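Local coordinates for UPF0249 protein EF_3048 (Enterococcus faecalis, PDB 2I5I) that probably catalyses the magnesium-dependent removal of acetyl groups from acetylated carbohydrates during oligosaccharide breakdown, as a member of the YdjC deacetylase family, at residues 61-66 and 125-130; 214-219 and 230-235; 4-9 and 205-210; 70-75 and 89-94. All blocks are in the same frame, centred on the assembly; numbering follows the deposited sequence.

Contact 1: 61-66 and 125-130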
loop_
_atom_site.group_PDB
_atom_site.type_symbol
_atom_site.label_atom_id
_atom_site.label_comp_id
_atom_site.label_asym_id
_atom_site.label_seq_id
_atom_site.Cartn_x
_atom_site.Cartn_y
_atom_site.Cartn_z
ATOM N N ILE A 61 15.142 12.600 -0.976
ATOM C CA ILE A 61 16.331 11.776 -1.063
ATOM C C ILE A 61 17.253 12.150 -2.235
ATOM O O ILE A 61 16.791 12.183 -3.372
ATOM C CB ILE A 61 15.956 10.284 -1.212
ATOM C CG1 ILE A 61 15.011 9.819 -0.099
ATOM C CG2 ILE A 61 17.193 9.414 -1.298
ATOM C CD1 ILE A 61 14.589 8.370 -0.273
ATOM N N GLY A 62 18.511 12.405 -1.918
ATOM C CA GLY A 62 19.559 12.714 -2.880
ATOM C C GLY A 62 20.576 11.590 -2.933
ATOM O O GLY A 62 20.487 10.576 -2.221
ATOM N N VAL A 63 21.589 11.762 -3.792
ATOM C CA VAL A 63 22.579 10.702 -3.991
ATOM C C VAL A 63 23.885 11.051 -3.275
ATOM O O VAL A 63 24.451 12.137 -3.447
ATOM C CB VAL A 63 22.808 10.409 -5.484
ATOM C CG1 VAL A 63 23.223 11.660 -6.262
ATOM C CG2 VAL A 63 23.841 9.311 -5.694
ATOM N N HIS A 64 24.345 10.118 -2.446
ATOM C CA HIS A 64 25.552 10.181 -1.657
ATOM C C HIS A 64 26.714 9.539 -2.417
ATOM O O HIS A 64 26.954 8.333 -2.360
ATOM C CB HIS A 64 25.346 9.457 -0.328
ATOM C CG HIS A 64 26.093 10.019 0.839
ATOM N ND1 HIS A 64 26.247 11.361 1.062
ATOM C CD2 HIS A 64 26.725 9.420 1.872
ATOM C CE1 HIS A 64 26.936 11.580 2.162
ATOM N NE2 HIS A 64 27.245 10.404 2.682
ATOM N N LEU A 65 27.448 10.349 -3.197
ATOM C CA LEU A 65 28.580 9.791 -3.939
ATOM C C LEU A 65 29.728 9.437 -3.002
ATOM O O LEU A 65 29.844 10.058 -1.947
ATOM C CB LEU A 65 29.072 10.791 -4.986
ATOM C CG LEU A 65 28.063 11.252 -6.040
ATOM C CD1 LEU A 65 28.711 12.418 -6.792
ATOM C CD2 LEU A 65 27.652 10.149 -6.986
ATOM N N THR A 66 30.567 8.468 -3.365
ATOM C CA THR A 66 31.702 8.067 -2.569
ATOM C C THR A 66 32.899 7.580 -3.389
ATOM O O THR A 66 32.791 7.064 -4.505
ATOM C CB THR A 66 31.312 6.941 -1.566
ATOM O OG1 THR A 66 32.399 6.709 -0.666
ATOM C CG2 THR A 66 31.016 5.670 -2.319
ATOM N N ASP A 125 17.208 14.076 -5.771
ATOM C CA ASP A 125 16.866 15.498 -5.883
ATOM C C ASP A 125 18.115 16.365 -5.735
ATOM O O ASP A 125 18.076 17.600 -5.900
ATOM C CB ASP A 125 15.777 15.827 -4.862
ATOM C CG ASP A 125 16.214 15.904 -3.421
ATOM O OD1 ASP A 125 17.334 15.437 -3.143
ATOM O OD2 ASP A 125 15.439 16.432 -2.580
ATOM N N HIS A 126 19.249 15.752 -5.395
ATOM C CA HIS A 126 20.507 16.471 -5.233
ATOM C C HIS A 126 21.665 15.502 -5.040
ATOM O O HIS A 126 21.490 14.283 -4.974
ATOM C CB HIS A 126 20.425 17.460 -4.080
ATOM C CG HIS A 126 20.631 16.977 -2.691
ATOM N ND1 HIS A 126 19.644 16.326 -1.986
ATOM C CD2 HIS A 126 21.691 17.056 -1.848
ATOM C CE1 HIS A 126 20.101 16.038 -0.775
ATOM N NE2 HIS A 126 21.352 16.456 -0.650
ATOM N N ILE A 127 22.854 16.080 -4.971
ATOM C CA ILE A 127 24.105 15.363 -4.865
ATOM C C ILE A 127 24.925 15.875 -3.695
ATOM O O ILE A 127 25.022 17.073 -3.429
ATOM C CB ILE A 127 24.972 15.513 -6.151
ATOM C CG1 ILE A 127 24.316 14.958 -7.404
ATOM C CG2 ILE A 127 26.348 14.907 -5.950
ATOM C CD1 ILE A 127 25.026 15.325 -8.688
ATOM N N ASP A 128 25.558 14.961 -2.980
ATOM C CA ASP A 128 26.527 15.288 -1.944
ATOM C C ASP A 128 27.529 14.143 -1.915
ATOM O O ASP A 128 27.440 13.288 -2.804
ATOM C CB ASP A 128 25.859 15.558 -0.617
ATOM C CG ASP A 128 25.327 14.329 0.106
ATOM O OD1 ASP A 128 25.356 13.221 -0.453
ATOM O OD2 ASP A 128 24.867 14.512 1.256
ATOM N N SER A 129 28.424 14.075 -0.928
ATOM C CA SER A 129 29.371 12.976 -0.934
ATOM C C SER A 129 29.779 12.548 0.474
ATOM O O SER A 129 29.907 13.376 1.395
ATOM C CB SER A 129 30.682 13.387 -1.660
ATOM O OG SER A 129 31.228 14.255 -0.664
ATOM N N HIS A 130 29.998 11.244 0.558
ATOM C CA HIS A 130 30.530 10.569 1.728
ATOM C C HIS A 130 31.906 11.127 2.050
ATOM O O HIS A 130 32.708 11.270 1.118
ATOM C CB HIS A 130 30.630 9.077 1.448
ATOM C CG HIS A 130 31.043 8.231 2.606
ATOM N ND1 HIS A 130 30.290 8.117 3.753
ATOM C CD2 HIS A 130 32.128 7.443 2.787
ATOM C CE1 HIS A 130 30.898 7.299 4.602
ATOM N NE2 HIS A 130 32.018 6.875 4.040
HETATM O O HOH W 1 28.728 10.006 4.898
HETATM O O HOH W 2 33.715 9.102 -0.269
#
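H64 ND1 donates to D128 OD1 at 2.6 Å in an almost perfectly straight bond (178°). The carboxylate oxygen lies in the plane of the imidazole, whereas the ring nitrogen approaches it from above the carboxylate plane, the two flat groups being turned 55° apart. D128 reaches the ring because its CG sits between the backbone N and the carbonyl carbon (chi1 74°). The far nitrogen, NE2, is held by a water at 2.7 Å that is also bonded to H130 ND1, so one water bridges the two imidazoles, while the backbone N of H130 lies over a face of the H64 ring. Fixing ND1 in this way sets the rotation of H64 and turns NE2 toward H130. D128 is positioned in turn by T37, which bonds its OD2. On the other side of the sheet V63, L65 and I127 pack together, with L65 CD1 3.5 Å from I127 CG2, and helix 103-117 lies against V63 and L65. The backbones run parallel, and this ladder, with bonds such as V63 N to H126 O (2.8 Å) and H130 N to L65 O (2.8 Å), sets H64 beside D128 and brings H130 next to T66. H130 is a predicted magnesium ligand; together with D13, the two histidines are consistent with an unoccupied metal site at the C-terminal ends of the strands of a parallel sheet.

Contact 2: 214-219 and 230-235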
loop_
_atom_site.group_PDB
_atom_site.type_symbol
_atom_site.label_atom_id
_atom_site.label_comp_id
_atom_site.label_asym_id
_atom_site.label_seq_id
_atom_site.Cartn_x
_atom_site.Cartn_y
_atom_site.Cartn_z
ATOM N N HIS A 214 24.026 12.548 11.114
ATOM C CA HIS A 214 24.161 11.116 10.912
ATOM C C HIS A 214 23.333 10.291 11.909
ATOM O O HIS A 214 23.839 9.469 12.683
ATOM C CB HIS A 214 25.632 10.760 10.999
ATOM C CG HIS A 214 26.512 11.457 10.000
ATOM N ND1 HIS A 214 26.919 12.771 10.133
ATOM C CD2 HIS A 214 27.075 11.000 8.862
ATOM C CE1 HIS A 214 27.687 13.086 9.102
ATOM N NE2 HIS A 214 27.807 12.028 8.307
ATOM N N PRO A 215 22.024 10.482 11.911
ATOM C CA PRO A 215 21.172 9.660 12.785
ATOM C C PRO A 215 21.204 8.214 12.285
ATOM O O PRO A 215 21.376 7.940 11.103
ATOM C CB PRO A 215 19.782 10.230 12.610
ATOM C CG PRO A 215 19.816 11.124 11.417
ATOM C CD PRO A 215 21.252 11.424 11.104
ATOM N N ALA A 216 21.019 7.280 13.202
ATOM C CA ALA A 216 20.925 5.859 12.960
ATOM C C ALA A 216 20.453 5.153 14.237
ATOM O O ALA A 216 20.620 5.713 15.309
ATOM C CB ALA A 216 22.250 5.247 12.551
ATOM N N PHE A 217 19.881 3.975 14.036
ATOM C CA PHE A 217 19.813 2.937 15.038
ATOM C C PHE A 217 21.084 2.113 14.850
ATOM O O PHE A 217 21.683 2.145 13.773
ATOM C CB PHE A 217 18.562 2.072 14.932
ATOM C CG PHE A 217 17.254 2.819 15.093
ATOM C CD1 PHE A 217 17.086 3.931 15.900
ATOM C CD2 PHE A 217 16.113 2.395 14.411
ATOM C CE1 PHE A 217 15.839 4.542 16.028
ATOM C CE2 PHE A 217 14.882 2.992 14.504
ATOM C CZ PHE A 217 14.751 4.104 15.312
ATOM N N ILE A 218 21.485 1.379 15.867
ATOM C CA ILE A 218 22.680 0.543 15.774
ATOM C C ILE A 218 22.317 -0.905 15.435
ATOM O O ILE A 218 21.425 -1.480 16.079
ATOM C CB ILE A 218 23.513 0.558 17.067
ATOM C CG1 ILE A 218 23.921 1.931 17.590
ATOM C CG2 ILE A 218 24.769 -0.286 16.885
ATOM C CD1 ILE A 218 24.112 2.988 16.535
ATOM N N ASP A 219 23.025 -1.442 14.451
ATOM C CA ASP A 219 23.017 -2.869 14.118
ATOM C C ASP A 219 24.472 -3.333 14.092
ATOM O O ASP A 219 25.412 -2.532 14.207
ATOM C CB ASP A 219 22.292 -3.243 12.851
ATOM C CG ASP A 219 22.603 -2.521 11.555
ATOM O OD1 ASP A 219 23.518 -1.672 11.467
ATOM O OD2 ASP A 219 21.881 -2.786 10.568
HETATM N N MSE A 230 28.074 4.653 18.002
HETATM C CA MSE A 230 27.147 4.932 19.096
HETATM C C MSE A 230 26.639 6.361 19.131
HETATM O O MSE A 230 25.465 6.517 19.542
HETATM C CB MSE A 230 27.803 4.550 20.424
HETATM C CG MSE A 230 28.020 3.082 20.710
HETATM SE SE MSE A 230 26.728 1.883 20.320
HETATM C CE MSE A 230 25.461 2.315 21.516
ATOM N N PRO A 231 27.318 7.438 18.777
ATOM C CA PRO A 231 26.670 8.759 18.869
ATOM C C PRO A 231 25.475 8.942 17.929
ATOM O O PRO A 231 24.628 9.814 18.137
ATOM C CB PRO A 231 27.774 9.733 18.433
ATOM C CG PRO A 231 29.043 8.978 18.702
ATOM C CD PRO A 231 28.702 7.566 18.286
ATOM N N ARG A 232 25.389 8.101 16.909
ATOM C CA ARG A 232 24.297 8.284 15.947
ATOM C C ARG A 232 22.945 8.097 16.622
ATOM O O ARG A 232 21.944 8.693 16.217
ATOM C CB ARG A 232 24.442 7.340 14.772
ATOM C CG ARG A 232 25.745 7.354 13.999
ATOM C CD ARG A 232 25.490 6.826 12.578
ATOM N NE ARG A 232 26.755 6.695 11.879
ATOM C CZ ARG A 232 27.023 6.850 10.606
ATOM N NH1 ARG A 232 26.116 7.160 9.707
ATOM N NH2 ARG A 232 28.281 6.675 10.213
ATOM N N ILE A 233 22.872 7.280 17.693
ATOM C CA ILE A 233 21.560 7.181 18.345
ATOM C C ILE A 233 21.238 8.451 19.106
ATOM O O ILE A 233 20.062 8.830 19.224
ATOM C CB ILE A 233 21.470 5.948 19.263
ATOM C CG1 ILE A 233 22.490 5.841 20.406
ATOM C CG2 ILE A 233 21.527 4.665 18.435
ATOM C CD1 ILE A 233 22.049 4.795 21.432
ATOM N N ARG A 234 22.284 9.138 19.620
ATOM C CA ARG A 234 22.062 10.352 20.391
ATOM C C ARG A 234 21.490 11.442 19.483
ATOM O O ARG A 234 20.672 12.251 19.908
ATOM C CB ARG A 234 23.328 10.874 21.076
ATOM C CG ARG A 234 23.890 10.029 22.191
ATOM N N GLU A 235 21.945 11.433 18.234
ATOM C CA GLU A 235 21.453 12.353 17.212
ATOM C C GLU A 235 19.973 12.141 16.954
ATOM O O GLU A 235 19.214 13.093 16.811
ATOM C CB GLU A 235 22.240 12.187 15.903
ATOM C CG GLU A 235 23.733 12.467 16.023
ATOM C CD GLU A 235 24.404 12.714 14.676
ATOM O OE1 GLU A 235 23.719 13.140 13.732
ATOM O OE2 GLU A 235 25.625 12.471 14.594
HETATM O O HOH W 3 26.854 13.923 12.713
HETATM O O HOH W 4 23.512 8.248 9.392
#
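E235 OE1 accepts the backbone N-H of H214 at 2.7 Å, on the syn side of the carboxylate and 27° out of its plane. The other oxygen, OE2, takes a hydrogen bond from a water at 2.7 Å that also lies 2.8 Å from H214 ND1, and Y228 OH binds this oxygen as well. Both carboxylate oxygens are therefore engaged, one with the main chain of H214 and the other, through water, with its ring. R232 passes the carbonyl end of the same residue, its CB, CG and CD all close to H214 O, and the guanidinium lies with one face toward H214 CB. Ring and guanidinium planes are nearly perpendicular (86°), with R232 NH1 close to the edge of the imidazole. NH1 also donates to a water that bonds P215 O, while its salt bridge to D13 places the arginine beside a possible, unoccupied metal site; Y228 O receives the N-H of NE. Further along, A216 CB touches R232 CD at 3.6 Å, and A216 N makes a weak bond to R232 O. The apolar end is formed by I218, whose CD1 meets I233 CG2 at 3.6 Å and whose CG1 lies 3.9 Å from the selenium of M230, a selenomethionine; I218 crosses both side chains at about a right angle. The loop following strand 208-213 is thus packed on helix 231-239, with helix 18-29 touching A216 and F217, and F217 and I218 packing against their counterparts in a second subunit.

Contact 3: 4-9 and 205-210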
loop_
_atom_site.group_PDB
_atom_site.type_symbol
_atom_site.label_atom_id
_atom_site.label_comp_id
_atom_site.label_asym_id
_atom_site.label_seq_id
_atom_site.Cartn_x
_atom_site.Cartn_y
_atom_site.Cartn_z
ATOM N N ASN A 4 12.738 35.031 4.244
ATOM C CA ASN A 4 12.641 33.852 5.111
ATOM C C ASN A 4 13.942 33.059 5.031
ATOM O O ASN A 4 14.757 33.245 4.119
ATOM C CB ASN A 4 11.415 33.021 4.748
ATOM C CG ASN A 4 11.298 32.805 3.252
ATOM O OD1 ASN A 4 12.316 32.641 2.577
ATOM N ND2 ASN A 4 10.066 32.807 2.754
ATOM N N LYS A 5 14.137 32.183 6.017
ATOM C CA LYS A 5 15.326 31.340 6.080
ATOM C C LYS A 5 14.893 29.898 5.811
ATOM O O LYS A 5 13.952 29.432 6.454
ATOM C CB LYS A 5 16.045 31.440 7.417
ATOM C CG LYS A 5 16.345 32.873 7.843
ATOM C CD LYS A 5 17.782 33.236 7.488
ATOM C CE LYS A 5 18.086 34.708 7.712
ATOM N NZ LYS A 5 19.162 34.966 8.711
ATOM N N LYS A 6 15.571 29.255 4.867
ATOM C CA LYS A 6 15.210 27.869 4.537
ATOM C C LYS A 6 16.317 26.937 5.003
ATOM O O LYS A 6 17.482 27.077 4.620
ATOM C CB LYS A 6 14.950 27.732 3.046
ATOM C CG LYS A 6 13.781 28.605 2.580
ATOM C CD LYS A 6 13.698 28.500 1.062
ATOM C CE LYS A 6 14.060 29.850 0.456
ATOM N NZ LYS A 6 12.823 30.667 0.333
ATOM N N LEU A 7 15.926 25.993 5.849
ATOM C CA LEU A 7 16.851 25.092 6.497
ATOM C C LEU A 7 16.591 23.636 6.071
ATOM O O LEU A 7 15.530 23.102 6.330
ATOM C CB LEU A 7 16.752 25.170 8.019
ATOM C CG LEU A 7 17.653 24.206 8.782
ATOM C CD1 LEU A 7 19.123 24.442 8.456
ATOM C CD2 LEU A 7 17.474 24.318 10.297
ATOM N N ILE A 8 17.574 23.083 5.396
ATOM C CA ILE A 8 17.636 21.699 4.986
ATOM C C ILE A 8 18.445 20.979 6.061
ATOM O O ILE A 8 19.588 21.336 6.356
ATOM C CB ILE A 8 18.290 21.579 3.607
ATOM C CG1 ILE A 8 17.574 22.343 2.500
ATOM C CG2 ILE A 8 18.470 20.111 3.251
ATOM C CD1 ILE A 8 18.377 22.414 1.221
ATOM N N ILE A 9 17.859 19.986 6.688
ATOM C CA ILE A 9 18.445 19.085 7.669
ATOM C C ILE A 9 18.508 17.728 6.989
ATOM O O ILE A 9 17.516 17.063 6.732
ATOM C CB ILE A 9 17.654 19.047 8.987
ATOM C CG1 ILE A 9 17.467 20.447 9.540
ATOM C CG2 ILE A 9 18.303 18.137 10.015
ATOM C CD1 ILE A 9 16.729 20.568 10.843
ATOM N N GLU A 205 22.986 36.260 6.262
ATOM C CA GLU A 205 22.399 36.877 5.087
ATOM C C GLU A 205 21.850 35.865 4.085
ATOM O O GLU A 205 21.013 36.198 3.241
ATOM C CB GLU A 205 23.457 37.746 4.390
ATOM N N GLY A 206 22.344 34.644 4.200
ATOM C CA GLY A 206 21.938 33.517 3.390
ATOM C C GLY A 206 20.437 33.355 3.286
ATOM O O GLY A 206 19.696 33.889 4.113
ATOM N N GLU A 207 20.010 32.616 2.270
ATOM C CA GLU A 207 18.597 32.284 2.100
ATOM C C GLU A 207 18.380 30.804 2.445
ATOM O O GLU A 207 17.423 30.505 3.169
ATOM C CB GLU A 207 18.108 32.595 0.692
ATOM C CG GLU A 207 16.600 32.493 0.478
ATOM C CD GLU A 207 16.228 32.244 -0.973
ATOM O OE1 GLU A 207 17.084 32.503 -1.852
ATOM O OE2 GLU A 207 15.095 31.786 -1.263
ATOM N N VAL A 208 19.248 29.939 1.940
ATOM C CA VAL A 208 19.186 28.501 2.130
ATOM C C VAL A 208 20.416 27.961 2.862
ATOM O O VAL A 208 21.557 28.200 2.472
ATOM C CB VAL A 208 19.051 27.739 0.804
ATOM C CG1 VAL A 208 18.869 26.248 1.063
ATOM C CG2 VAL A 208 17.886 28.279 -0.016
ATOM N N PHE A 209 20.146 27.199 3.917
ATOM C CA PHE A 209 21.130 26.634 4.800
ATOM C C PHE A 209 20.967 25.112 4.904
ATOM O O PHE A 209 19.830 24.637 4.832
ATOM C CB PHE A 209 21.037 27.224 6.205
ATOM C CG PHE A 209 21.085 28.741 6.241
ATOM C CD1 PHE A 209 19.997 29.489 5.839
ATOM C CD2 PHE A 209 22.230 29.377 6.671
ATOM C CE1 PHE A 209 20.045 30.871 5.857
ATOM C CE2 PHE A 209 22.292 30.759 6.695
ATOM C CZ PHE A 209 21.202 31.495 6.286
ATOM N N GLU A 210 22.082 24.415 5.064
ATOM C CA GLU A 210 22.052 22.966 5.252
ATOM C C GLU A 210 22.793 22.611 6.534
ATOM O O GLU A 210 23.959 22.956 6.742
ATOM C CB GLU A 210 22.648 22.187 4.077
ATOM C CG GLU A 210 22.562 20.683 4.311
ATOM C CD GLU A 210 23.061 19.819 3.183
ATOM O OE1 GLU A 210 23.523 20.364 2.159
ATOM O OE2 GLU A 210 23.007 18.570 3.301
#
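K5 and F209 meet at a slant, K5 CD approaching CE1 of the phenyl ring at 3.7 Å, while the ring presents its edge to K6 O. K5 bends at chi2, and its NZ is held by the carbonyls of V201, V202 and S204 at the end of helix 191-203. That helix lies against the face of the sheet that carries L7 and F209, where L7 CD1 touches F209 CB at 4.1 Å. These side chains project from two neighbouring parallel strands, 6-11 and 208-213, the first and a late strand of a parallel sheet, whose chains join through F209 N to K6 O (2.8 Å) and I8 N to F209 O (2.8 Å). On the opposite face, I8 and V208 cross obliquely, I8 CD1 resting 3.9 Å from V208 CG1. E210 follows with its chain extended along this face, and its carboxylate is taken up by R156 and Y258. At the other end K6 and E207 lie side by side and point the same way, which brings K6 NZ near E207 OE2 in a salt bridge whose exact geometry is doubtful. The K6 chain bends at its last two torsions, and its ammonium donates to N4 OD1 at 3.0 Å. D111 of a third subunit also pairs with K6, so the N-terminal end of strand 6-11 meets a neighbouring subunit.

Contact 4: 70-75 and 89-94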
loop_
_atom_site.group_PDB
_atom_site.type_symbol
_atom_site.label_atom_id
_atom_site.label_comp_id
_atom_site.label_asym_id
_atom_site.label_seq_id
_atom_site.Cartn_x
_atom_site.Cartn_y
_atom_site.Cartn_z
ATOM N N ASN A 70 34.189 2.524 3.415
ATOM C CA ASN A 70 34.820 1.383 4.038
ATOM C C ASN A 70 34.099 0.105 3.618
ATOM O O ASN A 70 32.884 0.025 3.682
ATOM C CB ASN A 70 34.853 1.585 5.551
ATOM C CG ASN A 70 35.581 0.500 6.304
ATOM O OD1 ASN A 70 34.951 -0.059 7.202
ATOM N ND2 ASN A 70 36.834 0.179 6.014
ATOM N N GLN A 71 34.874 -0.857 3.161
ATOM C CA GLN A 71 34.515 -2.229 2.882
ATOM C C GLN A 71 33.571 -2.368 1.705
ATOM O O GLN A 71 32.841 -3.348 1.545
ATOM C CB GLN A 71 33.911 -2.864 4.140
ATOM C CG GLN A 71 34.979 -3.083 5.225
ATOM C CD GLN A 71 34.301 -3.507 6.523
ATOM O OE1 GLN A 71 34.450 -2.826 7.546
ATOM N NE2 GLN A 71 33.539 -4.577 6.427
ATOM N N ALA A 72 33.610 -1.363 0.829
ATOM C CA ALA A 72 32.795 -1.439 -0.375
ATOM C C ALA A 72 33.677 -1.261 -1.613
ATOM O O ALA A 72 34.822 -0.812 -1.518
ATOM C CB ALA A 72 31.717 -0.384 -0.346
ATOM N N LYS A 73 33.115 -1.631 -2.733
ATOM C CA LYS A 73 33.752 -1.548 -4.034
ATOM C C LYS A 73 33.010 -0.518 -4.885
ATOM O O LYS A 73 31.833 -0.249 -4.676
ATOM C CB LYS A 73 33.708 -2.894 -4.740
ATOM C CG LYS A 73 34.294 -4.059 -3.960
ATOM C CD LYS A 73 34.338 -5.325 -4.800
ATOM C CE LYS A 73 35.433 -6.252 -4.313
ATOM N NZ LYS A 73 35.580 -7.459 -5.152
ATOM N N PRO A 74 33.672 0.051 -5.880
ATOM C CA PRO A 74 32.940 0.894 -6.831
ATOM C C PRO A 74 31.916 0.099 -7.620
ATOM O O PRO A 74 31.959 -1.125 -7.722
ATOM C CB PRO A 74 34.022 1.414 -7.775
ATOM C CG PRO A 74 35.307 0.805 -7.360
ATOM C CD PRO A 74 35.099 -0.056 -6.160
ATOM N N ILE A 75 30.994 0.839 -8.229
ATOM C CA ILE A 75 30.022 0.300 -9.170
ATOM C C ILE A 75 30.680 -0.317 -10.394
ATOM O O ILE A 75 30.366 -1.411 -10.876
ATOM C CB ILE A 75 29.058 1.419 -9.605
ATOM C CG1 ILE A 75 28.263 2.072 -8.451
ATOM C CG2 ILE A 75 28.102 0.931 -10.662
ATOM C CD1 ILE A 75 27.428 1.006 -7.753
ATOM N N GLY A 89 40.364 -4.455 -4.554
ATOM C CA GLY A 89 39.249 -3.896 -5.323
ATOM C C GLY A 89 38.317 -3.018 -4.511
ATOM O O GLY A 89 37.315 -2.574 -5.047
ATOM N N TYR A 90 38.632 -2.753 -3.248
ATOM C CA TYR A 90 37.814 -1.899 -2.402
ATOM C C TYR A 90 38.269 -0.446 -2.490
ATOM O O TYR A 90 39.436 -0.181 -2.777
ATOM C CB TYR A 90 37.872 -2.380 -0.935
ATOM C CG TYR A 90 37.299 -3.788 -0.860
ATOM C CD1 TYR A 90 38.084 -4.875 -1.209
ATOM C CD2 TYR A 90 35.980 -4.004 -0.472
ATOM C CE1 TYR A 90 37.600 -6.164 -1.163
ATOM C CE2 TYR A 90 35.487 -5.294 -0.428
ATOM C CZ TYR A 90 36.289 -6.355 -0.768
ATOM O OH TYR A 90 35.806 -7.647 -0.730
ATOM N N PHE A 91 37.374 0.497 -2.229
ATOM C CA PHE A 91 37.750 1.902 -2.245
ATOM C C PHE A 91 38.922 2.173 -1.297
ATOM O O PHE A 91 38.931 1.617 -0.208
ATOM C CB PHE A 91 36.588 2.793 -1.803
ATOM C CG PHE A 91 35.476 2.995 -2.807
ATOM C CD1 PHE A 91 35.697 3.667 -3.996
ATOM C CD2 PHE A 91 34.194 2.519 -2.555
ATOM C CE1 PHE A 91 34.685 3.891 -4.917
ATOM C CE2 PHE A 91 33.181 2.743 -3.464
ATOM C CZ PHE A 91 33.403 3.431 -4.639
ATOM N N TRP A 92 39.858 3.019 -1.689
ATOM C CA TRP A 92 40.914 3.555 -0.854
ATOM C C TRP A 92 40.367 4.239 0.394
ATOM O O TRP A 92 39.305 4.866 0.338
ATOM C CB TRP A 92 41.724 4.597 -1.636
ATOM C CG TRP A 92 42.648 4.075 -2.682
ATOM C CD1 TRP A 92 42.657 4.320 -4.021
ATOM C CD2 TRP A 92 43.746 3.180 -2.441
ATOM N NE1 TRP A 92 43.686 3.634 -4.630
ATOM C CE2 TRP A 92 44.368 2.926 -3.677
ATOM C CE3 TRP A 92 44.235 2.581 -1.281
ATOM C CZ2 TRP A 92 45.479 2.085 -3.789
ATOM C CZ3 TRP A 92 45.332 1.750 -1.394
ATOM C CH2 TRP A 92 45.937 1.512 -2.634
ATOM N N HIS A 93 41.077 4.157 1.513
ATOM C CA HIS A 93 40.721 4.838 2.752
ATOM C C HIS A 93 40.791 6.349 2.580
ATOM O O HIS A 93 41.645 6.818 1.811
ATOM C CB HIS A 93 41.668 4.413 3.887
ATOM C CG HIS A 93 41.162 4.748 5.254
ATOM N ND1 HIS A 93 41.664 5.764 6.021
ATOM C CD2 HIS A 93 40.193 4.203 6.027
ATOM C CE1 HIS A 93 41.056 5.873 7.184
ATOM N NE2 HIS A 93 40.146 4.914 7.211
ATOM N N GLN A 94 39.934 7.107 3.247
ATOM C CA GLN A 94 39.889 8.554 3.030
ATOM C C GLN A 94 41.257 9.188 3.276
ATOM O O GLN A 94 41.630 10.165 2.625
ATOM C CB GLN A 94 38.832 9.264 3.876
ATOM C CG GLN A 94 39.199 9.475 5.335
HETATM O O HOH W 5 36.782 1.025 1.339
#
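P74 lies over one face of the F91 ring, its CD 4.1 Å from the ring centroid and only 9° off the normal, a CH-pi contact. The pyrrolidine and the phenyl ring slide past each other in opposite directions: P74 CB reaches F91 CZ at 3.8 Å, and P74 N sits above the plane toward the rim. K73 covers a face of the preceding ring, Y90, in a like manner. The lysine chain, extended beyond CG, passes across the tyrosine so that its CE stands over the face, 3.9 Å from the centroid and 22° off the normal; here the methylene rather than the ammonium makes the contact. A72 N lies at the edge of the Y90 ring, in its plane. Between the two rings a single direct main-chain bond ties the segments, F91 N to A72 O at 3.0 Å, and Y90 CA adds a C-H to the same oxygen. A water that donates to F91 O at 2.7 Å and weakly accepts from Q71 N forms a second, looser link. Toward the other end, the carbonyl O of G89 is approached by K73 CG and P74 CD, each at 3.5 Å. E109 of helix 103-117 and V85 also touch P74, and T66 packs on F91, which extends the contact toward H130, a predicted magnesium ligand, and the possible metal site. The bond from F91 N to A72 O sets the backbone pairing, while C-H groups of P74 and K73 cover one face of each ring, so the contact rests mostly on dispersion rather than on charge.

In the fold
From the N terminus, strand 6-11 enters contact 3, whose partner near residue 208 closes the longest loop, about two hundred residues. Contact 1 falls within that loop, joining neighbouring strands 60-65 and 127-129 of the same parallel sheet, and contact 4 falls within the loop of contact 1, folding back the excursion that follows strand 60-65. These two touch, T66 O lying 3.7 Å from F91 CZ. Contact 2 opens only after contact 3 has closed, just past the end of strand 208-213, and ties that loop to helix 231-239. No two loops cross. Contacts 3 and 4 stand on opposite sides of the chain's centre, their centres about 33 Å apart.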